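Local coordinates for protein leukocyte-associated immunoglobulin-like receptor 1 (Mus musculus, PDB 4ESK) that acts as an inhibitory cell-surface receptor that restrains natural killer cells, B cells and T cells, and is represented here by its extracellular immunoglobulin-like domain, at residues Y39-L44 against F51-T56; V28-S33 against Y78-S83; T24-V29 against G68-T73; E72-H77 against L95-I100. One frame throughout, in Å; residues are numbered along the deposited sequence. Where two conformers were deposited one is given.

In the fold
All four contacts lie in the receptor's extracellular immunoglobulin-like beta sandwich. Along the chain, contact 1 falls between the segments of contact 2, and contacts 2 and 3 both start from strand 26-31, centres about 17 Å apart. Contacts 1 and 4 are hairpins of the same five-stranded sheet on opposite sides of the chain's centre, their centres about 20 Å apart. Strand 41-46 of contact 1 runs beside strand 76-84, which contact 2 ties by a disulfide to the facing two-stranded sheet. Contacts 3 and 4, centres about 9 Å apart, share residues 72-73 and touch where Val-70 and Asn-71 pack on Val-99. Contacts 1 and 4 zip up hairpins, contact 2 bridges the layers and contact 3 closes a loop.

Contact 1: residues Y39-L44 against F51-T56; sequences YNMVRL and FMEKST
The hairpin of strands 41-46 and 49-55, at the edge of the larger sheet, pairs Val-42 with Lys-54 and Leu-44 with Met-52 in antiparallel register. Val-42 N donates to Lys-54 O at 2.9 Å along a nearly straight bond (172°), and Lys-54 N answers to Val-42 O. Further along, Leu-44 O takes two donors, Phe-51 N at 2.8 Å and Met-52 N at 3.3 Å, the second arriving in the carbonyl plane on a lone pair. Phe-51 and Met-52 thus both face Leu-44, a classic beta bulge in what Ig nomenclature calls the C-C′ hairpin. Leu-44 and Phe-51 run alongside one another, with Leu-44 CD2 4.2 Å from Phe-51 CD2. On the other face of the sheet, Arg-43 and Glu-53 meet through their CB atoms at 3.6 Å; their charged ends do not touch. Met-41 bends at chi2 and chi3, which folds CE back to 3.4 Å from Lys-54 O. Beyond the regular pairing, Thr-56 N bonds to Asn-40 O from above the carbonyl plane, and Thr-56 CG2 packs 4.0 Å from Val-42 CB. A water joins Tyr-39 O to Thr-56 OG1. Lys-54 NZ is hydrogen-bonded to Glu-64 O.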
loop_
_atom_site.group_PDB
_atom_site.type_symbol
_atom_site.label_atom_id
_atom_site.label_comp_id
_atom_site.label_asym_id
_atom_site.label_seq_id
_atom_site.Cartn_x
_atom_site.Cartn_y
_atom_site.Cartn_z
ATOM N N TYR A 39 -7.135 -0.777 15.210
ATOM C CA TYR A 39 -6.927 0.479 14.473
ATOM C C TYR A 39 -8.165 0.751 13.637
ATOM O O TYR A 39 -8.723 -0.183 13.051
ATOM C CB TYR A 39 -5.651 0.385 13.620
ATOM C CG TYR A 39 -4.438 0.071 14.471
ATOM C CD1 TYR A 39 -3.790 1.062 15.171
ATOM C CD2 TYR A 39 -4.000 -1.238 14.647
ATOM C CE1 TYR A 39 -2.700 0.788 15.983
ATOM C CE2 TYR A 39 -2.921 -1.529 15.469
ATOM C CZ TYR A 39 -2.269 -0.507 16.138
ATOM O OH TYR A 39 -1.189 -0.748 16.971
ATOM N N ASN A 40 -8.621 2.002 13.615
ATOM C CA ASN A 40 -9.835 2.361 12.883
ATOM C C ASN A 40 -9.598 3.175 11.601
ATOM O O ASN A 40 -10.541 3.432 10.868
ATOM C CB ASN A 40 -10.857 3.058 13.803
ATOM C CG ASN A 40 -10.385 4.393 14.321
ATOM O OD1 ASN A 40 -9.266 4.830 14.060
ATOM N ND2 ASN A 40 -11.263 5.062 15.095
ATOM N N MET A 41 -8.351 3.572 11.362
ATOM C CA MET A 41 -7.960 4.262 10.140
ATOM C C MET A 41 -6.781 3.564 9.480
ATOM O O MET A 41 -5.905 3.021 10.139
ATOM C CB MET A 41 -7.568 5.707 10.429
ATOM C CG MET A 41 -8.769 6.568 10.826
ATOM S SD MET A 41 -9.947 6.771 9.476
ATOM C CE MET A 41 -8.906 7.611 8.270
ATOM N N VAL A 42 -6.757 3.623 8.156
ATOM C CA VAL A 42 -5.606 3.140 7.413
ATOM C C VAL A 42 -5.273 4.171 6.341
ATOM O O VAL A 42 -6.160 4.691 5.642
ATOM C CB VAL A 42 -5.841 1.741 6.808
ATOM C CG1 VAL A 42 -7.082 1.698 5.929
ATOM C CG2 VAL A 42 -4.601 1.293 6.038
ATOM N N ARG A 43 -3.994 4.466 6.223
ATOM C CA ARG A 43 -3.538 5.411 5.228
ATOM C C ARG A 43 -2.386 4.861 4.402
ATOM O O ARG A 43 -1.541 4.070 4.875
ATOM C CB ARG A 43 -3.190 6.744 5.845
ATOM C CG ARG A 43 -1.916 6.836 6.647
ATOM C CD ARG A 43 -1.789 8.274 7.140
ATOM N NE ARG A 43 -0.604 8.528 7.951
ATOM C CZ ARG A 43 -0.524 8.387 9.277
ATOM N NH1 ARG A 43 -1.547 7.946 10.003
ATOM N NH2 ARG A 43 0.603 8.691 9.887
ATOM N N LEU A 44 -2.423 5.238 3.140
ATOM C CA LEU A 44 -1.331 4.984 2.240
ATOM C C LEU A 44 -0.496 6.238 2.248
ATOM O O LEU A 44 -0.993 7.321 1.888
ATOM C CB LEU A 44 -1.893 4.669 0.864
ATOM C CG LEU A 44 -0.981 4.159 -0.229
ATOM C CD1 LEU A 44 -0.159 2.958 0.255
ATOM C CD2 LEU A 44 -1.893 3.792 -1.388
ATOM N N PHE A 51 -1.223 10.018 1.233
ATOM C CA PHE A 51 -1.655 9.958 -0.162
ATOM C C PHE A 51 -3.150 9.668 -0.254
ATOM O O PHE A 51 -3.895 10.353 -0.957
ATOM C CB PHE A 51 -0.812 8.917 -0.920
ATOM C CG PHE A 51 -1.133 8.798 -2.383
ATOM C CD1 PHE A 51 -0.752 9.792 -3.275
ATOM C CD2 PHE A 51 -1.795 7.684 -2.876
ATOM C CE1 PHE A 51 -1.033 9.668 -4.637
ATOM C CE2 PHE A 51 -2.087 7.559 -4.226
ATOM C CZ PHE A 51 -1.707 8.555 -5.114
ATOM N N MET A 52 -3.605 8.630 0.434
ATOM C CA MET A 52 -5.016 8.267 0.479
ATOM C C MET A 52 -5.267 7.710 1.879
ATOM O O MET A 52 -4.343 7.157 2.503
ATOM C CB MET A 52 -5.360 7.189 -0.564
ATOM C CG MET A 52 -5.448 7.657 -2.007
ATOM S SD MET A 52 -5.485 6.247 -3.134
ATOM C CE MET A 52 -5.800 7.101 -4.688
ATOM N N GLU A 53 -6.486 7.886 2.376
ATOM C CA GLU A 53 -6.862 7.285 3.648
ATOM C C GLU A 53 -8.331 6.963 3.745
ATOM O O GLU A 53 -9.163 7.479 2.996
ATOM C CB GLU A 53 -6.393 8.136 4.820
ATOM C CG GLU A 53 -7.091 9.471 4.958
ATOM C CD GLU A 53 -6.479 10.363 6.032
ATOM O OE1 GLU A 53 -5.650 9.902 6.846
ATOM O OE2 GLU A 53 -6.847 11.556 6.044
ATOM N N LYS A 54 -8.652 6.065 4.662
ATOM C CA LYS A 54 -10.023 5.663 4.891
ATOM C C LYS A 54 -10.149 4.885 6.186
ATOM O O LYS A 54 -9.147 4.514 6.773
ATOM C CB LYS A 54 -10.575 4.831 3.721
ATOM C CG LYS A 54 -9.830 3.545 3.400
ATOM C CD LYS A 54 -10.631 2.679 2.431
ATOM C CE LYS A 54 -9.763 1.650 1.727
ATOM N NZ LYS A 54 -10.503 0.878 0.698
ATOM N N SER A 55 -11.396 4.685 6.624
ATOM C CA SER A 55 -11.691 3.824 7.750
ATOM C C SER A 55 -11.339 2.392 7.387
ATOM O O SER A 55 -11.453 1.989 6.229
ATOM C CB SER A 55 -13.171 3.883 8.117
ATOM O OG SER A 55 -13.477 2.844 9.026
ATOM N N THR A 56 -10.903 1.620 8.370
ATOM C CA THR A 56 -10.575 0.213 8.135
ATOM C C THR A 56 -11.813 -0.664 7.913
ATOM O O THR A 56 -12.905 -0.344 8.379
ATOM C CB THR A 56 -9.814 -0.347 9.355
ATOM O OG1 THR A 56 -10.582 -0.054 10.534
ATOM C CG2 THR A 56 -8.432 0.268 9.467
HETATM O O HOH W 1 -10.395 -2.187 12.120
HETATM O O HOH W 2 -12.598 5.202 11.223
#

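Contact 2: residues V28-S33 against Y78-S83; sequences VVCSYS and YSCIYS
Cys-30 and Cys-80 form the one covalent link here, the disulfide that joins the two sheets of an immunoglobulin domain. Their SG atoms are 2.0 Å apart with the S-S torsion at -78°; chi1 of -63° in both sets each SG beside its own backbone N, where the two sulfurs meet between the strands. Apolar packing is light on one flank of the bridge, where Val-28 CG1 stands 4.4 Å from Cys-80 SG. The aromatic contact lies on the other flank. Tyr-32 CB sits over one face of the Tyr-82 ring, 4.0 Å from its centroid in a CH-pi contact, while Tyr-32 CD2 comes within 3.8 Å of Tyr-82 CG. The two side chains pass antiparallel, their rings meeting obliquely with centroids 5.4 Å apart. Among polar groups, Tyr-82 OH lies against the backbone of Cys-30, 3.3 Å from its C, and hydrogen-bonds to Asp-63 OD1. A leucine in place of Tyr-82 would probably leave Asp-63 without this hydroxyl partner and take the aromatic face from under Tyr-32 CB. Segments 28-31 and 78-83 cross at -38° between the two sheets; strand 26-31 pairs with strand 62-67, and strand 76-84 lies between strands 41-46 and 88-100.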
loop_
_atom_site.group_PDB
_atom_site.type_symbol
_atom_site.label_atom_id
_atom_site.label_comp_id
_atom_site.label_asym_id
_atom_site.label_seq_id
_atom_site.Cartn_x
_atom_site.Cartn_y
_atom_site.Cartn_z
ATOM N N VAL A 28 -3.162 -1.536 -4.274
ATOM C CA VAL A 28 -2.301 -1.591 -3.095
ATOM C C VAL A 28 -3.133 -2.289 -2.030
ATOM O O VAL A 28 -4.263 -1.854 -1.749
ATOM C CB VAL A 28 -1.876 -0.200 -2.565
ATOM C CG1 VAL A 28 -0.907 -0.346 -1.390
ATOM C CG2 VAL A 28 -1.189 0.661 -3.643
ATOM N N VAL A 29 -2.593 -3.359 -1.446
ATOM C CA VAL A 29 -3.313 -4.123 -0.438
ATOM C C VAL A 29 -2.529 -3.901 0.850
ATOM O O VAL A 29 -1.421 -4.400 0.994
ATOM C CB VAL A 29 -3.419 -5.626 -0.771
ATOM C CG1 VAL A 29 -4.112 -6.404 0.344
ATOM C CG2 VAL A 29 -4.161 -5.863 -2.097
ATOM N N CYS A 30 -3.092 -3.115 1.754
ATOM C CA CYS A 30 -2.553 -2.971 3.105
ATOM C C CYS A 30 -3.145 -4.095 3.916
ATOM O O CYS A 30 -4.312 -4.472 3.725
ATOM C CB CYS A 30 -2.962 -1.621 3.699
ATOM S SG CYS A 30 -2.317 -0.186 2.832
ATOM N N SER A 31 -2.376 -4.657 4.834
ATOM C CA SER A 31 -2.864 -5.770 5.647
ATOM C C SER A 31 -2.317 -5.629 7.068
ATOM O O SER A 31 -1.229 -5.096 7.260
ATOM C CB SER A 31 -2.438 -7.100 5.009
ATOM O OG SER A 31 -2.890 -8.228 5.744
ATOM N N TYR A 32 -3.059 -6.106 8.059
ATOM C CA TYR A 32 -2.514 -6.143 9.400
ATOM C C TYR A 32 -3.018 -7.388 10.086
ATOM O O TYR A 32 -4.125 -7.410 10.588
ATOM C CB TYR A 32 -2.864 -4.887 10.185
ATOM C CG TYR A 32 -1.935 -4.573 11.336
ATOM C CD1 TYR A 32 -1.017 -5.512 11.834
ATOM C CD2 TYR A 32 -1.965 -3.321 11.938
ATOM C CE1 TYR A 32 -0.160 -5.187 12.858
ATOM C CE2 TYR A 32 -1.120 -2.994 12.975
ATOM C CZ TYR A 32 -0.226 -3.930 13.442
ATOM O OH TYR A 32 0.633 -3.606 14.466
ATOM N N SER A 33 -2.177 -8.412 10.073
ATOM C CA SER A 33 -2.436 -9.666 10.760
ATOM C C SER A 33 -2.483 -9.427 12.263
ATOM O O SER A 33 -1.657 -8.703 12.836
ATOM C CB SER A 33 -1.330 -10.676 10.459
ATOM O OG SER A 33 -0.129 -10.294 11.119
ATOM N N TYR A 78 6.049 3.988 -1.074
ATOM C CA TYR A 78 4.755 3.791 -0.454
ATOM C C TYR A 78 4.854 2.895 0.760
ATOM O O TYR A 78 5.615 1.931 0.760
ATOM C CB TYR A 78 3.796 3.129 -1.426
ATOM C CG TYR A 78 3.370 4.010 -2.587
ATOM C CD1 TYR A 78 2.168 4.704 -2.553
ATOM C CD2 TYR A 78 4.184 4.142 -3.704
ATOM C CE1 TYR A 78 1.767 5.509 -3.613
ATOM C CE2 TYR A 78 3.798 4.947 -4.772
ATOM C CZ TYR A 78 2.597 5.611 -4.719
ATOM O OH TYR A 78 2.215 6.385 -5.789
ATOM N N SER A 79 4.074 3.238 1.784
ATOM C CA SER A 79 3.922 2.377 2.945
ATOM C C SER A 79 2.505 2.515 3.493
ATOM O O SER A 79 1.821 3.550 3.271
ATOM C CB SER A 79 4.963 2.723 4.004
ATOM O OG SER A 79 4.817 4.058 4.432
ATOM N N CYS A 80 2.036 1.472 4.173
ATOM C CA CYS A 80 0.719 1.505 4.816
ATOM C C CYS A 80 0.900 1.851 6.303
ATOM O O CYS A 80 1.775 1.307 6.953
ATOM C CB CYS A 80 0.035 0.137 4.708
ATOM S SG CYS A 80 -0.323 -0.406 3.006
ATOM N N ILE A 81 0.063 2.740 6.836
ATOM C CA ILE A 81 0.074 3.089 8.275
ATOM C C ILE A 81 -1.329 2.893 8.837
ATOM O O ILE A 81 -2.312 3.439 8.307
ATOM C CB ILE A 81 0.524 4.544 8.562
ATOM C CG1 ILE A 81 1.901 4.801 7.918
ATOM C CG2 ILE A 81 0.511 4.781 10.077
ATOM C CD1 ILE A 81 2.372 6.235 7.871
ATOM N N TYR A 82 -1.423 2.091 9.893
ATOM C CA TYR A 82 -2.671 1.857 10.594
ATOM C C TYR A 82 -2.630 2.709 11.847
ATOM O O TYR A 82 -1.590 2.774 12.505
ATOM C CB TYR A 82 -2.813 0.376 10.967
ATOM C CG TYR A 82 -3.268 -0.472 9.818
ATOM C CD1 TYR A 82 -2.346 -1.006 8.928
ATOM C CD2 TYR A 82 -4.623 -0.718 9.593
ATOM C CE1 TYR A 82 -2.750 -1.778 7.876
ATOM C CE2 TYR A 82 -5.032 -1.459 8.513
ATOM C CZ TYR A 82 -4.081 -1.998 7.661
ATOM O OH TYR A 82 -4.500 -2.747 6.616
ATOM N N SER A 83 -3.739 3.366 12.172
ATOM C CA SER A 83 -3.764 4.246 13.343
ATOM C C SER A 83 -5.085 4.233 14.101
ATOM O O SER A 83 -6.122 3.807 13.597
ATOM C CB SER A 83 -3.395 5.684 12.945
ATOM O OG SER A 83 -4.345 6.216 12.060
#

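Contact 3: residues T24-V29 against G68-T73; sequences TFVTVV and GPVNET
Val-70 N donates to Thr-24 O at 2.8 Å (N-H...O angle 152°), and just before it the peptide between Gly-68 and Pro-69 is cis. Pro-69 CA reaches the same oxygen through a CA-H...O contact of 3.4 Å. The ring of Phe-25 lies with one face over the Gly-68 to Pro-69 peptide: CE2 comes within 3.3 Å of Gly-68 C, and CZ meets Pro-69 CD at 3.6 Å. Gly-68 fits under this ring because it has no CB, which would collide with Phe-25 CD2. In the Ig sandwich this closes the start of strand 26-31 against the loop running from strand 62-67 to strand 76-84. Val-70 turns inward with CG1 beside its backbone N (chi1 -61°), which sets that methyl 3.9 Å from Val-26 CG2; the two side chains stand roughly perpendicular. Its other methyl, CG2, packs 3.8 Å from Thr-24 CB, and Ile-20 of strand 17-21 touches both valines. An alanine at Val-70 is likely to leave a gap facing Val-26 CG2 and Thr-24 CB. Farther along the loop, Asn-71 OD1 accepts from Thr-73 N and Thr-73 OG1, the first bond forming an Asx turn; Asn-71 is a predicted glycosylation site that carries no sugar here.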
loop_
_atom_site.group_PDB
_atom_site.type_symbol
_atom_site.label_atom_id
_atom_site.label_comp_id
_atom_site.label_asym_id
_atom_site.label_seq_id
_atom_site.Cartn_x
_atom_site.Cartn_y
_atom_site.Cartn_z
ATOM N N THR A 24 -1.522 2.027 -16.377
ATOM C CA THR A 24 -1.805 0.802 -15.609
ATOM C C THR A 24 -2.752 1.113 -14.461
ATOM O O THR A 24 -2.733 2.212 -13.930
ATOM C CB THR A 24 -0.504 0.237 -14.970
ATOM O OG1 THR A 24 0.411 -0.124 -15.987
ATOM C CG2 THR A 24 -0.739 -1.025 -14.059
ATOM N N PHE A 25 -3.548 0.127 -14.064
ATOM C CA PHE A 25 -4.295 0.211 -12.803
ATOM C C PHE A 25 -3.557 -0.586 -11.717
ATOM O O PHE A 25 -3.323 -1.798 -11.868
ATOM C CB PHE A 25 -5.730 -0.277 -12.984
ATOM C CG PHE A 25 -6.600 0.681 -13.753
ATOM C CD1 PHE A 25 -6.434 0.844 -15.117
ATOM C CD2 PHE A 25 -7.584 1.427 -13.109
ATOM C CE1 PHE A 25 -7.218 1.745 -15.830
ATOM C CE2 PHE A 25 -8.377 2.322 -13.823
ATOM C CZ PHE A 25 -8.187 2.480 -15.185
ATOM N N VAL A 26 -3.155 0.112 -10.659
ATOM C CA VAL A 26 -2.432 -0.492 -9.527
ATOM C C VAL A 26 -3.425 -0.764 -8.395
ATOM O O VAL A 26 -4.409 -0.036 -8.232
ATOM C CB VAL A 26 -1.304 0.433 -9.036
ATOM C CG1 VAL A 26 -0.768 0.014 -7.680
ATOM C CG2 VAL A 26 -0.150 0.474 -10.039
ATOM N N THR A 27 -3.193 -1.856 -7.663
ATOM C CA THR A 27 -3.951 -2.170 -6.463
ATOM C C THR A 27 -2.955 -2.298 -5.336
ATOM O O THR A 27 -1.999 -3.069 -5.437
ATOM C CB THR A 27 -4.687 -3.504 -6.605
ATOM O OG1 THR A 27 -5.538 -3.469 -7.761
ATOM C CG2 THR A 27 -5.528 -3.804 -5.361
ATOM N N VAL A 28 -3.162 -1.536 -4.274
ATOM C CA VAL A 28 -2.301 -1.591 -3.095
ATOM C C VAL A 28 -3.133 -2.289 -2.030
ATOM O O VAL A 28 -4.263 -1.854 -1.749
ATOM C CB VAL A 28 -1.876 -0.200 -2.565
ATOM C CG1 VAL A 28 -0.907 -0.346 -1.390
ATOM C CG2 VAL A 28 -1.189 0.661 -3.643
ATOM N N VAL A 29 -2.593 -3.359 -1.446
ATOM C CA VAL A 29 -3.313 -4.123 -0.438
ATOM C C VAL A 29 -2.529 -3.901 0.850
ATOM O O VAL A 29 -1.421 -4.400 0.994
ATOM C CB VAL A 29 -3.419 -5.626 -0.771
ATOM C CG1 VAL A 29 -4.112 -6.404 0.344
ATOM C CG2 VAL A 29 -4.161 -5.863 -2.097
ATOM N N GLY A 68 -5.531 4.068 -10.405
ATOM C CA GLY A 68 -5.453 3.871 -11.850
ATOM C C GLY A 68 -6.442 4.749 -12.589
ATOM O O GLY A 68 -7.498 5.068 -12.047
ATOM N N PRO A 69 -6.113 5.124 -13.836
ATOM C CA PRO A 69 -4.860 4.846 -14.556
ATOM C C PRO A 69 -3.692 5.662 -14.050
ATOM O O PRO A 69 -3.822 6.864 -13.781
ATOM C CB PRO A 69 -5.198 5.236 -15.999
ATOM C CG PRO A 69 -6.229 6.292 -15.844
ATOM C CD PRO A 69 -7.071 5.838 -14.686
ATOM N N VAL A 70 -2.533 5.029 -13.926
ATOM C CA VAL A 70 -1.362 5.718 -13.383
ATOM C C VAL A 70 -0.647 6.604 -14.413
ATOM O O VAL A 70 -0.621 6.321 -15.617
ATOM C CB VAL A 70 -0.334 4.764 -12.729
ATOM C CG1 VAL A 70 -0.981 4.023 -11.555
ATOM C CG2 VAL A 70 0.242 3.795 -13.750
ATOM N N ASN A 71 -0.071 7.677 -13.906
ATOM C CA ASN A 71 0.900 8.450 -14.663
ATOM C C ASN A 71 2.129 8.771 -13.820
ATOM O O ASN A 71 2.326 8.178 -12.754
ATOM C CB ASN A 71 0.231 9.698 -15.257
ATOM C CG ASN A 71 -0.240 10.662 -14.197
ATOM O OD1 ASN A 71 0.165 10.577 -13.034
ATOM N ND2 ASN A 71 -1.109 11.595 -14.590
ATOM N N GLU A 72 2.965 9.704 -14.290
ATOM C CA GLU A 72 4.237 10.011 -13.647
ATOM C C GLU A 72 4.093 10.484 -12.194
ATOM O O GLU A 72 5.010 10.353 -11.424
ATOM C CB GLU A 72 5.032 11.038 -14.482
ATOM C CG GLU A 72 4.441 12.447 -14.560
ATOM C CD GLU A 72 3.294 12.595 -15.554
ATOM O OE1 GLU A 72 3.038 11.658 -16.351
ATOM O OE2 GLU A 72 2.644 13.668 -15.537
ATOM N N THR A 73 2.931 11.038 -11.843
ATOM C CA THR A 73 2.678 11.497 -10.470
ATOM C C THR A 73 2.634 10.318 -9.469
ATOM O O THR A 73 2.706 10.527 -8.256
ATOM C CB THR A 73 1.378 12.326 -10.363
ATOM O OG1 THR A 73 0.209 11.493 -10.493
ATOM C CG2 THR A 73 1.349 13.416 -11.465
#

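Contact 4: residues E72-H77 against L95-I100; sequences ETITGH and LELKVI
Gly-76 and Leu-97 exchange the two central backbone bonds: Leu-97 N gives to Gly-76 O at 2.8 Å, almost straight at 171°, and Gly-76 N to Leu-97 O at 3.0 Å. Next to them, the hydroxyl Thr-75 OG1 accepts from Val-99 N at 3.0 Å, so a side chain stands where a backbone carbonyl might have served. The chi1 of -62° places OG1 beside the backbone N of Thr-75 and leaves CG2 to pack 3.7 Å from Lys-98 CD. At the other end, His-77 and Glu-96 project in step from the sheet. Glu-96 CG sits over one face of the imidazole, 4.2 Å from its centroid, and the carboxylate is turned only 22° from the ring plane. This is the hairpin of strands 76-84 and 88-100, the F-G pair of the immunoglobulin fold. On the face turned to the core, Ile-74 CB meets Val-99 CG2 at 4.0 Å, and the Leu-97 side chain reaches strand 17-21 through Leu-18 and Ile-20. In the second shell, a water hydrogen-bonded to Thr-75 OG1 accepts from Lys-98 NZ. Ser-17 OG is hydrogen-bonded to Glu-96 OE1, which helps fix the carboxylate beside the imidazole. Ile-74 O takes the hydroxyl of Tyr-78, four residues on, in the tyrosine corner familiar from Greek-key sandwiches, while Asp-47 OD1 accepts from His-77 N.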
loop_
_atom_site.group_PDB
_atom_site.type_symbol
_atom_site.label_atom_id
_atom_site.label_comp_id
_atom_site.label_asym_id
_atom_site.label_seq_id
_atom_site.Cartn_x
_atom_site.Cartn_y
_atom_site.Cartn_z
ATOM N N GLU A 72 2.965 9.704 -14.290
ATOM C CA GLU A 72 4.237 10.011 -13.647
ATOM C C GLU A 72 4.093 10.484 -12.194
ATOM O O GLU A 72 5.010 10.353 -11.424
ATOM C CB GLU A 72 5.032 11.038 -14.482
ATOM C CG GLU A 72 4.441 12.447 -14.560
ATOM C CD GLU A 72 3.294 12.595 -15.554
ATOM O OE1 GLU A 72 3.038 11.658 -16.351
ATOM O OE2 GLU A 72 2.644 13.668 -15.537
ATOM N N THR A 73 2.931 11.038 -11.843
ATOM C CA THR A 73 2.678 11.497 -10.470
ATOM C C THR A 73 2.634 10.318 -9.469
ATOM O O THR A 73 2.706 10.527 -8.256
ATOM C CB THR A 73 1.378 12.326 -10.363
ATOM O OG1 THR A 73 0.209 11.493 -10.493
ATOM C CG2 THR A 73 1.349 13.416 -11.465
ATOM N N ILE A 74 2.524 9.097 -9.985
ATOM C CA ILE A 74 2.420 7.909 -9.127
ATOM C C ILE A 74 3.790 7.326 -8.734
ATOM O O ILE A 74 3.917 6.579 -7.741
ATOM C CB ILE A 74 1.496 6.877 -9.793
ATOM C CG1 ILE A 74 0.095 7.472 -9.989
ATOM C CG2 ILE A 74 1.372 5.592 -8.951
ATOM C CD1 ILE A 74 -0.524 8.104 -8.741
ATOM N N THR A 75 4.840 7.685 -9.463
ATOM C CA THR A 75 6.200 7.326 -9.062
ATOM C C THR A 75 6.539 7.789 -7.643
ATOM O O THR A 75 6.322 8.960 -7.293
ATOM C CB THR A 75 7.233 7.850 -10.078
ATOM O OG1 THR A 75 6.984 7.225 -11.341
ATOM C CG2 THR A 75 8.666 7.581 -9.640
ATOM N N GLY A 76 7.044 6.865 -6.816
ATOM C CA GLY A 76 7.381 7.177 -5.430
ATOM C C GLY A 76 7.467 5.976 -4.496
ATOM O O GLY A 76 7.373 4.832 -4.949
ATOM N N HIS A 77 7.644 6.268 -3.200
ATOM C CA HIS A 77 7.793 5.262 -2.141
ATOM C C HIS A 77 6.546 5.201 -1.312
ATOM O O HIS A 77 6.045 6.249 -0.866
ATOM C CB HIS A 77 8.971 5.606 -1.237
ATOM C CG HIS A 77 10.316 5.444 -1.910
ATOM N ND1 HIS A 77 10.835 6.388 -2.722
ATOM C CD2 HIS A 77 11.238 4.405 -1.879
ATOM C CE1 HIS A 77 12.033 5.976 -3.194
ATOM N NE2 HIS A 77 12.284 4.762 -2.683
ATOM N N LEU A 95 7.620 0.156 -0.231
ATOM C CA LEU A 95 7.794 -0.300 -1.596
ATOM C C LEU A 95 7.946 0.901 -2.516
ATOM O O LEU A 95 7.320 1.939 -2.317
ATOM C CB LEU A 95 6.619 -1.138 -2.069
ATOM C CG LEU A 95 6.382 -2.456 -1.301
ATOM C CD1 LEU A 95 5.113 -3.133 -1.816
ATOM C CD2 LEU A 95 7.577 -3.375 -1.492
ATOM N N GLU A 96 8.729 0.714 -3.566
ATOM C CA GLU A 96 8.976 1.770 -4.546
ATOM C C GLU A 96 8.272 1.441 -5.844
ATOM O O GLU A 96 8.364 0.302 -6.331
ATOM C CB GLU A 96 10.471 1.897 -4.791
ATOM C CG GLU A 96 10.817 2.929 -5.845
ATOM C CD GLU A 96 12.300 3.088 -6.070
ATOM O OE1 GLU A 96 13.100 2.149 -5.805
ATOM O OE2 GLU A 96 12.668 4.183 -6.547
ATOM N N LEU A 97 7.550 2.419 -6.398
ATOM C CA LEU A 97 7.002 2.290 -7.743
ATOM C C LEU A 97 7.686 3.252 -8.684
ATOM O O LEU A 97 7.916 4.400 -8.321
ATOM C CB LEU A 97 5.527 2.596 -7.789
ATOM C CG LEU A 97 4.640 1.778 -6.876
ATOM C CD1 LEU A 97 3.219 2.202 -7.148
ATOM C CD2 LEU A 97 4.838 0.285 -7.151
ATOM N N LYS A 98 7.975 2.778 -9.892
ATOM C CA LYS A 98 8.485 3.639 -10.944
ATOM C C LYS A 98 7.601 3.446 -12.171
ATOM O O LYS A 98 7.465 2.332 -12.703
ATOM C CB LYS A 98 9.970 3.354 -11.223
ATOM C CG LYS A 98 10.540 4.118 -12.430
ATOM C CD LYS A 98 10.288 5.622 -12.330
ATOM C CE LYS A 98 10.842 6.405 -13.529
ATOM N NZ LYS A 98 11.036 7.846 -13.181
ATOM N N VAL A 99 6.949 4.534 -12.584
ATOM C CA VAL A 99 6.016 4.508 -13.698
ATOM C C VAL A 99 6.807 4.877 -14.949
ATOM O O VAL A 99 7.537 5.865 -14.944
ATOM C CB VAL A 99 4.822 5.476 -13.492
ATOM C CG1 VAL A 99 3.896 5.468 -14.715
ATOM C CG2 VAL A 99 4.042 5.073 -12.247
ATOM N N ILE A 100 6.689 4.060 -15.995
ATOM C CA ILE A 100 7.482 4.284 -17.218
ATOM C C ILE A 100 6.616 4.548 -18.457
ATOM O O ILE A 100 5.547 3.940 -18.635
ATOM C CB ILE A 100 8.504 3.140 -17.460
ATOM C CG1 ILE A 100 7.817 1.788 -17.676
ATOM C CG2 ILE A 100 9.489 3.048 -16.300
ATOM C CD1 ILE A 100 7.850 1.304 -19.113
HETATM O O HOH W 3 8.155 8.646 -13.322
#